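PDB 4NAS: ribulose-bisphosphate carboxylase from Alicyclobacillus acidocaldarius subsp. acidocaldarius, which belongs to the RuBisCO large-chain family, with an N-terminal domain followed by a TIM-barrel catalytic domain. Local coordinates for residues B[219-224]-B[244-249]; B[223-228]-B[252-257]; B[340-345]-B[402-407]. All coordinates share one frame; numbering follows the deposited sequence.

Contacts 1 and 2 are neighbours, with centres about 9 Å apart. Both involve helix 221-233 or the loop leading into it; contact 1 sets it against the end of helix 243-246, contact 2 against helix 248-256. Both touch the second subunit. Contact 1 is the buried one. It rests on a tyrosine ring, a carbonyl and a water. Contact 2 is partly buried and has no hydrogen bond across it; charges and aliphatic carbons do the work there. Contact 3 lies on the opposite side of the chain's centre, about 38 Å from both others between centres. It joins a loop to helix 399-408 through apolar groups and one bridging water. All three belong to the catalytic domain.

Contact 1: residues B[219-224]-B[244-249]; sequences GPVHSL and VAYGYD. With FMT (formic acid), chain F.
Tyr246 of segment 244-249 reaches across to Gly219, Val221 and Leu224, between two successive beta-alpha units of the TIM barrel. Segment 219-224 begins in the loop after strand 214-216 and enters helix 221-233. Tyr246 ends the short helix 243-246 that follows strand 238-242. Tyr246 provides over half of the buried surface. Leu224 CD2 sits over one face, 4.1 Å from the ring centroid and 14° off the normal, a CH-pi contact. The leucine CG is anti to its backbone N (chi1 -154°), which turns CD2 over the ring, with CD1 toward the phenol oxygen. Val221 comes to the edge instead, with CG2 4.0 Å from CD1 of Tyr246. Leu224 and Val221 also touch Val250 of helix 248-256. Ala92 of the second subunit packs on Tyr246. A formic acid molecule, probably from the crystallisation liquor, accepts a bond from Val221 N. The phenol is gripped twice. Tyr246 OH donates to Gly219 O at 2.7 Å, in the carbonyl plane and on a lone pair. It also accepts from a water 2.6 Å from Tyr246 OH, and that water also accepts from Gly219 N, at 3.1 Å.

Contact 2: residues B[223-228]-B[252-257]; sequences SLRERA and ADLARD
Arg225 and Asp257 form the one salt bridge between segments 223-228 and 252-257, and it is long. Arg225 NE lies 3.6 Å from Asp257 OD2. The oxygen is well out of the guanidinium plane, and the two flat groups are turned 76° against each other. No N-H points at the carboxylate, so the attraction is one of charge alone. Asp257 has a stronger partner in Arg229, whose NH1 makes a salt bridge to the same OD2. Its other oxygen, OD1, accepts from Asp259 N. These bonds would fix the rotation of the carboxylate. Asp253 adds a second negative charge near Arg225, with OD2 4.5 Å from Arg225 NH1, too far for a salt bridge. Asp253 OD2 also takes a weak hydrogen bond from His222 N of the second subunit.

Outward from the charges, the contact is made by the aliphatic part of the arginine. Arg225 CG approaches Asp257 OD2 to 3.5 Å. Its CD lies 3.8 Å from the backbone O of Asp253. The chain bends at chi3 (57°), which brings NH1 to 4.0 Å from Asp253 CB. Leu254 lies against the backbone end of the arginine chain, CD1 4.4 Å from CG of Arg225, and is, after Arg225, the residue most buried by the contact. The backbones come nearest at Arg225 and Leu254, whose CA atoms are 6.1 Å apart.

His222 of the second subunit packs on Arg225, so the contact borders the subunit interface. Leu217, in the loop after strand 214-216, lies against Leu224 and Leu254. Helices 221-233 and 248-256 thus meet side by side outside the parallel strands 214-216 and 238-242 of the barrel.

Contact 3: residues B[340-345]-B[402-407]; sequences IYPGLV and RQALEK
Pro342 and Ala404 make the tight part of this contact. Pro342 CG lies 3.7 Å from Ala404 CB, and the proline CB and CD are only a little farther from the same methyl. The methyl therefore meets one side of the proline ring. Ala377 and Phe378 of helix 371-386 also pack on Pro342, so this half is buried. The other half is looser and partly exposed. There the end of Leu405 reaches the loop, with CD2 4.0 Å from Gly343 CA. Its CG is anti to the carbonyl carbon (chi1 -64°), which carries the branch toward the glycine. Gly343 meets it with backbone alone. No direct hydrogen bond crosses the contact. A water bridges it instead, accepting from Gly343 N at 2.9 Å and donating to Ala404 O at 3.1 Å. Nearby, the ring of Tyr341 stacks on Trp408, a further link between the loop and the helix. Segment 340-345 contains a 3-10 turn, 342-344, that leads from strand 333-337 into helix 345-352. The arrangement is that of a beta-alpha loop of a TIM barrel packed against the C-terminal helix 399-408.

Contact 1: residues B[219-224]-B[244-249]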
loop_
_atom_site.group_PDB
_atom_site.type_symbol
_atom_site.label_atom_id
_atom_site.label_comp_id
_atom_site.label_asym_id
_atom_site.label_seq_id
_atom_site.Cartn_x
_atom_site.Cartn_y
_atom_site.Cartn_z
ATOM N N GLY B 219 12.458 7.149 -8.349
ATOM C CA GLY B 219 12.088 7.201 -9.750
ATOM C C GLY B 219 10.983 6.201 -10.076
ATOM O O GLY B 219 10.483 5.500 -9.207
ATOM N N PRO B 220 10.610 6.125 -11.354
ATOM C CA PRO B 220 9.540 5.283 -11.891
ATOM C C PRO B 220 9.832 3.795 -11.723
ATOM O O PRO B 220 10.990 3.385 -11.850
ATOM C CB PRO B 220 9.546 5.623 -13.387
ATOM C CG PRO B 220 10.262 6.921 -13.492
ATOM C CD PRO B 220 11.267 6.921 -12.404
ATOM N N VAL B 221 8.788 3.002 -11.479
ATOM C CA VAL B 221 8.962 1.571 -11.246
ATOM C C VAL B 221 9.734 0.866 -12.376
ATOM O O VAL B 221 10.661 0.105 -12.101
ATOM C CB VAL B 221 7.619 0.867 -10.930
ATOM C CG1 VAL B 221 7.715 -0.628 -11.163
ATOM C CG2 VAL B 221 7.189 1.155 -9.474
ATOM N N HIS B 222 9.395 1.168 -13.631
ATOM C CA HIS B 222 9.970 0.456 -14.786
ATOM C C HIS B 222 11.492 0.600 -14.946
ATOM O O HIS B 222 12.126 -0.155 -15.683
ATOM C CB HIS B 222 9.273 0.870 -16.082
ATOM C CG HIS B 222 9.536 2.290 -16.481
ATOM N ND1 HIS B 222 10.689 2.679 -17.133
ATOM C CD2 HIS B 222 8.802 3.415 -16.313
ATOM C CE1 HIS B 222 10.647 3.980 -17.359
ATOM N NE2 HIS B 222 9.511 4.451 -16.872
ATOM N N SER B 223 12.085 1.569 -14.269
ATOM C CA SER B 223 13.526 1.754 -14.400
ATOM C C SER B 223 14.203 1.565 -13.040
ATOM O O SER B 223 15.412 1.715 -12.905
ATOM C CB SER B 223 13.845 3.120 -15.007
ATOM O OG SER B 223 13.539 4.169 -14.107
ATOM N N LEU B 224 13.402 1.190 -12.048
ATOM C CA LEU B 224 13.882 1.010 -10.682
ATOM C C LEU B 224 14.960 -0.074 -10.542
ATOM O O LEU B 224 15.965 0.121 -9.861
ATOM C CB LEU B 224 12.706 0.697 -9.755
ATOM C CG LEU B 224 12.885 1.086 -8.290
ATOM C CD1 LEU B 224 13.163 2.568 -8.167
ATOM C CD2 LEU B 224 11.637 0.713 -7.498
ATOM N N VAL B 244 6.776 0.335 1.583
ATOM C CA VAL B 244 5.315 0.405 1.540
ATOM C C VAL B 244 4.822 1.370 0.449
ATOM O O VAL B 244 3.780 1.136 -0.175
ATOM C CB VAL B 244 4.705 0.761 2.942
ATOM C CG1 VAL B 244 3.151 0.893 2.884
ATOM C CG2 VAL B 244 5.110 -0.289 3.980
ATOM N N ALA B 245 5.559 2.451 0.203
ATOM C CA ALA B 245 5.152 3.382 -0.850
ATOM C C ALA B 245 5.224 2.695 -2.218
ATOM O O ALA B 245 4.361 2.895 -3.100
ATOM C CB ALA B 245 6.017 4.627 -0.826
ATOM N N TYR B 246 6.247 1.869 -2.397
ATOM C CA TYR B 246 6.462 1.277 -3.715
ATOM C C TYR B 246 5.671 -0.015 -3.889
ATOM O O TYR B 246 5.241 -0.339 -4.996
ATOM C CB TYR B 246 7.937 1.004 -3.942
ATOM C CG TYR B 246 8.659 2.142 -4.612
ATOM C CD1 TYR B 246 8.352 2.502 -5.920
ATOM C CD2 TYR B 246 9.667 2.837 -3.954
ATOM C CE1 TYR B 246 9.015 3.533 -6.548
ATOM C CE2 TYR B 246 10.345 3.890 -4.587
ATOM C CZ TYR B 246 10.010 4.225 -5.880
ATOM O OH TYR B 246 10.681 5.234 -6.533
ATOM N N GLY B 247 5.474 -0.741 -2.790
ATOM C CA GLY B 247 4.817 -2.035 -2.838
ATOM C C GLY B 247 5.771 -3.185 -2.613
ATOM O O GLY B 247 6.901 -3.151 -3.098
ATOM N N TYR B 248 5.320 -4.249 -1.944
ATOM C CA TYR B 248 6.253 -5.307 -1.554
ATOM C C TYR B 248 6.789 -6.116 -2.733
ATOM O O TYR B 248 7.943 -6.581 -2.710
ATOM C CB TYR B 248 5.655 -6.248 -0.490
ATOM C CG TYR B 248 5.360 -5.620 0.854
ATOM C CD1 TYR B 248 6.328 -5.591 1.865
ATOM C CD2 TYR B 248 4.111 -5.094 1.133
ATOM C CE1 TYR B 248 6.067 -5.023 3.093
ATOM C CE2 TYR B 248 3.838 -4.515 2.370
ATOM C CZ TYR B 248 4.813 -4.499 3.349
ATOM O OH TYR B 248 4.540 -3.932 4.575
ATOM N N ASP B 249 5.948 -6.315 -3.743
ATOM C CA ASP B 249 6.367 -7.071 -4.923
ATOM C C ASP B 249 7.439 -6.344 -5.698
ATOM O O ASP B 249 8.296 -6.995 -6.292
ATOM C CB ASP B 249 5.194 -7.382 -5.844
ATOM C CG ASP B 249 4.330 -8.502 -5.317
ATOM O OD1 ASP B 249 4.894 -9.539 -4.895
ATOM O OD2 ASP B 249 3.096 -8.327 -5.287
HETATM C C FMT F . 6.074 5.686 -11.942
HETATM O O1 FMT F . 5.028 6.340 -11.762
HETATM O O2 FMT F . 6.181 4.458 -12.159
HETATM O O HOH W 1 10.350 7.757 -6.096
#

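Contact 2: residues B[223-228]-B[252-257]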
loop_
_atom_site.group_PDB
_atom_site.type_symbol
_atom_site.label_atom_id
_atom_site.label_comp_id
_atom_site.label_asym_id
_atom_site.label_seq_id
_atom_site.Cartn_x
_atom_site.Cartn_y
_atom_site.Cartn_z
ATOM N N SER B 223 12.085 1.569 -14.269
ATOM C CA SER B 223 13.526 1.754 -14.400
ATOM C C SER B 223 14.203 1.565 -13.040
ATOM O O SER B 223 15.412 1.715 -12.905
ATOM C CB SER B 223 13.845 3.120 -15.007
ATOM O OG SER B 223 13.539 4.169 -14.107
ATOM N N LEU B 224 13.402 1.190 -12.048
ATOM C CA LEU B 224 13.882 1.010 -10.682
ATOM C C LEU B 224 14.960 -0.074 -10.542
ATOM O O LEU B 224 15.965 0.121 -9.861
ATOM C CB LEU B 224 12.706 0.697 -9.755
ATOM C CG LEU B 224 12.885 1.086 -8.290
ATOM C CD1 LEU B 224 13.163 2.568 -8.167
ATOM C CD2 LEU B 224 11.637 0.713 -7.498
ATOM N N ARG B 225 14.751 -1.213 -11.182
ATOM C CA ARG B 225 15.690 -2.319 -11.033
ATOM C C ARG B 225 17.021 -1.992 -11.735
ATOM O O ARG B 225 18.116 -2.263 -11.208
ATOM C CB ARG B 225 15.062 -3.637 -11.519
ATOM C CG ARG B 225 15.520 -4.881 -10.747
ATOM C CD ARG B 225 14.624 -6.088 -11.021
ATOM N NE ARG B 225 14.573 -6.395 -12.450
ATOM C CZ ARG B 225 14.019 -7.483 -12.972
ATOM N NH1 ARG B 225 13.460 -8.393 -12.190
ATOM N NH2 ARG B 225 14.023 -7.656 -14.286
ATOM N N GLU B 226 16.938 -1.378 -12.908
ATOM C CA GLU B 226 18.153 -0.920 -13.584
ATOM C C GLU B 226 18.885 0.147 -12.757
ATOM O O GLU B 226 20.107 0.120 -12.647
ATOM C CB GLU B 226 17.835 -0.386 -14.983
ATOM C CG GLU B 226 19.077 0.055 -15.781
ATOM C CD GLU B 226 20.064 -1.092 -16.043
ATOM O OE1 GLU B 226 19.621 -2.260 -16.130
ATOM O OE2 GLU B 226 21.285 -0.826 -16.165
ATOM N N ARG B 227 18.148 1.077 -12.153
ATOM C CA ARG B 227 18.799 2.077 -11.315
ATOM C C ARG B 227 19.469 1.438 -10.090
ATOM O O ARG B 227 20.579 1.812 -9.721
ATOM C CB ARG B 227 17.846 3.204 -10.887
ATOM C CG ARG B 227 18.600 4.337 -10.165
ATOM C CD ARG B 227 17.771 5.599 -9.908
ATOM N NE ARG B 227 18.495 6.824 -10.290
ATOM C CZ ARG B 227 17.933 8.028 -10.326
ATOM N NH1 ARG B 227 16.656 8.170 -9.986
ATOM N NH2 ARG B 227 18.638 9.088 -10.673
ATOM N N ALA B 228 18.791 0.477 -9.469
ATOM C CA ALA B 228 19.345 -0.236 -8.318
ATOM C C ALA B 228 20.672 -0.905 -8.697
ATOM O O ALA B 228 21.637 -0.936 -7.906
ATOM C CB ALA B 228 18.359 -1.289 -7.841
ATOM N N ALA B 252 10.497 -6.989 -3.799
ATOM C CA ALA B 252 10.854 -8.409 -3.962
ATOM C C ALA B 252 11.736 -8.666 -5.177
ATOM O O ALA B 252 12.698 -9.452 -5.107
ATOM C CB ALA B 252 9.597 -9.296 -4.034
ATOM N N ASP B 253 11.421 -8.013 -6.293
ATOM C CA ASP B 253 12.213 -8.209 -7.514
ATOM C C ASP B 253 13.651 -7.711 -7.334
ATOM O O ASP B 253 14.592 -8.294 -7.870
ATOM C CB ASP B 253 11.571 -7.513 -8.720
ATOM C CG ASP B 253 10.292 -8.212 -9.209
ATOM O OD1 ASP B 253 9.993 -9.358 -8.795
ATOM O OD2 ASP B 253 9.577 -7.595 -10.017
ATOM N N LEU B 254 13.806 -6.627 -6.580
ATOM C CA LEU B 254 15.146 -6.074 -6.278
ATOM C C LEU B 254 15.969 -7.039 -5.424
ATOM O O LEU B 254 17.168 -7.258 -5.652
ATOM C CB LEU B 254 15.013 -4.774 -5.492
ATOM C CG LEU B 254 14.657 -3.427 -6.136
ATOM C CD1 LEU B 254 13.526 -3.526 -7.120
ATOM C CD2 LEU B 254 14.304 -2.430 -5.025
ATOM N N ALA B 255 15.322 -7.588 -4.409
ATOM C CA ALA B 255 15.992 -8.495 -3.500
ATOM C C ALA B 255 16.335 -9.817 -4.213
ATOM O O ALA B 255 17.303 -10.502 -3.875
ATOM C CB ALA B 255 15.102 -8.718 -2.264
ATOM N N ARG B 256 15.568 -10.156 -5.236
ATOM C CA ARG B 256 15.829 -11.401 -5.955
ATOM C C ARG B 256 16.931 -11.274 -7.008
ATOM O O ARG B 256 17.620 -12.245 -7.312
ATOM C CB ARG B 256 14.556 -11.943 -6.599
ATOM C CG ARG B 256 14.660 -13.427 -6.967
ATOM C CD ARG B 256 13.423 -13.926 -7.700
ATOM N NE ARG B 256 12.163 -13.634 -7.020
ATOM C CZ ARG B 256 11.598 -14.418 -6.107
ATOM N NH1 ARG B 256 12.182 -15.548 -5.737
ATOM N NH2 ARG B 256 10.445 -14.065 -5.559
ATOM N N ASP B 257 17.102 -10.076 -7.556
ATOM C CA ASP B 257 18.033 -9.847 -8.667
ATOM C C ASP B 257 19.519 -9.888 -8.220
ATOM O O ASP B 257 19.960 -9.036 -7.446
ATOM C CB ASP B 257 17.694 -8.486 -9.283
ATOM C CG ASP B 257 18.353 -8.254 -10.624
ATOM O OD1 ASP B 257 19.342 -8.941 -10.960
ATOM O OD2 ASP B 257 17.867 -7.356 -11.340
#

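Contact 3: residues B[340-345]-B[402-407]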
loop_
_atom_site.group_PDB
_atom_site.type_symbol
_atom_site.label_atom_id
_atom_site.label_comp_id
_atom_site.label_asym_id
_atom_site.label_seq_id
_atom_site.Cartn_x
_atom_site.Cartn_y
_atom_site.Cartn_z
ATOM N N ILE B 340 17.077 7.400 20.318
ATOM C CA ILE B 340 18.350 6.694 20.305
ATOM C C ILE B 340 19.498 7.650 20.669
ATOM O O ILE B 340 19.889 8.469 19.852
ATOM C CB ILE B 340 18.619 6.106 18.911
ATOM C CG1 ILE B 340 17.407 5.296 18.428
ATOM C CG2 ILE B 340 19.913 5.286 18.898
ATOM C CD1 ILE B 340 17.028 4.088 19.320
ATOM N N TYR B 341 20.020 7.529 21.892
ATOM C CA TYR B 341 21.179 8.301 22.361
ATOM C C TYR B 341 22.196 7.413 23.073
ATOM O O TYR B 341 21.841 6.317 23.528
ATOM C CB TYR B 341 20.707 9.380 23.315
ATOM C CG TYR B 341 19.610 10.215 22.731
ATOM C CD1 TYR B 341 19.890 11.176 21.766
ATOM C CD2 TYR B 341 18.290 10.031 23.120
ATOM C CE1 TYR B 341 18.889 11.951 21.229
ATOM C CE2 TYR B 341 17.283 10.791 22.581
ATOM C CZ TYR B 341 17.583 11.756 21.640
ATOM O OH TYR B 341 16.572 12.531 21.096
ATOM N N PRO B 342 23.458 7.885 23.187
ATOM C CA PRO B 342 24.515 7.061 23.792
ATOM C C PRO B 342 24.158 6.523 25.173
ATOM O O PRO B 342 24.546 5.405 25.497
ATOM C CB PRO B 342 25.704 8.026 23.869
ATOM C CG PRO B 342 25.523 8.903 22.666
ATOM C CD PRO B 342 24.008 9.142 22.639
ATOM N N GLY B 343 23.384 7.281 25.947
ATOM C CA GLY B 343 22.963 6.839 27.263
ATOM C C GLY B 343 22.043 5.632 27.195
ATOM O O GLY B 343 21.910 4.881 28.160
ATOM N N LEU B 344 21.412 5.438 26.046
ATOM C CA LEU B 344 20.487 4.324 25.885
ATOM C C LEU B 344 21.196 3.064 25.404
ATOM O O LEU B 344 20.618 1.984 25.467
ATOM C CB LEU B 344 19.327 4.693 24.947
ATOM C CG LEU B 344 18.086 3.780 24.961
ATOM C CD1 LEU B 344 17.313 3.898 26.287
ATOM C CD2 LEU B 344 17.149 3.994 23.741
ATOM N N VAL B 345 22.438 3.202 24.936
ATOM C CA VAL B 345 23.192 2.060 24.401
ATOM C C VAL B 345 23.201 0.769 25.244
ATOM O O VAL B 345 22.985 -0.314 24.697
ATOM C CB VAL B 345 24.612 2.434 23.904
ATOM C CG1 VAL B 345 25.464 1.189 23.685
ATOM C CG2 VAL B 345 24.524 3.233 22.610
ATOM N N ARG B 402 30.715 12.142 27.552
ATOM C CA ARG B 402 30.448 13.100 28.614
ATOM C C ARG B 402 29.377 14.120 28.204
ATOM O O ARG B 402 28.383 14.308 28.902
ATOM C CB ARG B 402 31.754 13.815 28.967
ATOM C CG ARG B 402 31.646 14.951 29.947
ATOM C CD ARG B 402 32.952 15.743 29.938
ATOM N NE ARG B 402 32.917 16.882 29.017
ATOM C CZ ARG B 402 33.999 17.454 28.486
ATOM N NH1 ARG B 402 33.875 18.497 27.669
ATOM N NH2 ARG B 402 35.208 16.980 28.761
ATOM N N GLN B 403 29.587 14.780 27.070
ATOM C CA GLN B 403 28.620 15.745 26.557
ATOM C C GLN B 403 27.258 15.103 26.276
ATOM O O GLN B 403 26.207 15.691 26.565
ATOM C CB GLN B 403 29.164 16.431 25.302
ATOM C CG GLN B 403 30.327 17.374 25.595
ATOM C CD GLN B 403 30.860 18.079 24.361
ATOM O OE1 GLN B 403 31.494 17.464 23.506
ATOM N NE2 GLN B 403 30.622 19.394 24.277
ATOM N N ALA B 404 27.285 13.893 25.727
ATOM C CA ALA B 404 26.060 13.178 25.383
ATOM C C ALA B 404 25.292 12.822 26.633
ATOM O O ALA B 404 24.078 12.934 26.661
ATOM C CB ALA B 404 26.374 11.918 24.595
ATOM N N LEU B 405 26.003 12.396 27.673
ATOM C CA LEU B 405 25.350 12.106 28.945
ATOM C C LEU B 405 24.755 13.375 29.542
ATOM O O LEU B 405 23.738 13.326 30.223
ATOM C CB LEU B 405 26.314 11.450 29.931
ATOM C CG LEU B 405 26.837 10.079 29.512
ATOM C CD1 LEU B 405 27.704 9.485 30.599
ATOM C CD2 LEU B 405 25.685 9.138 29.141
ATOM N N GLU B 406 25.389 14.513 29.271
ATOM C CA GLU B 406 24.920 15.783 29.811
ATOM C C GLU B 406 23.610 16.228 29.176
ATOM O O GLU B 406 22.666 16.592 29.867
ATOM C CB GLU B 406 25.978 16.873 29.631
ATOM N N LYS B 407 23.556 16.213 27.853
ATOM C CA LYS B 407 22.382 16.724 27.169
ATOM C C LYS B 407 21.158 15.818 27.337
ATOM O O LYS B 407 20.083 16.288 27.686
ATOM C CB LYS B 407 22.680 16.951 25.688
ATOM C CG LYS B 407 21.597 17.741 24.976
ATOM C CD LYS B 407 22.032 18.180 23.591
ATOM C CE LYS B 407 21.326 19.467 23.175
ATOM N NZ LYS B 407 21.678 19.851 21.780
HETATM O O HOH W 2 22.963 10.087 26.267
#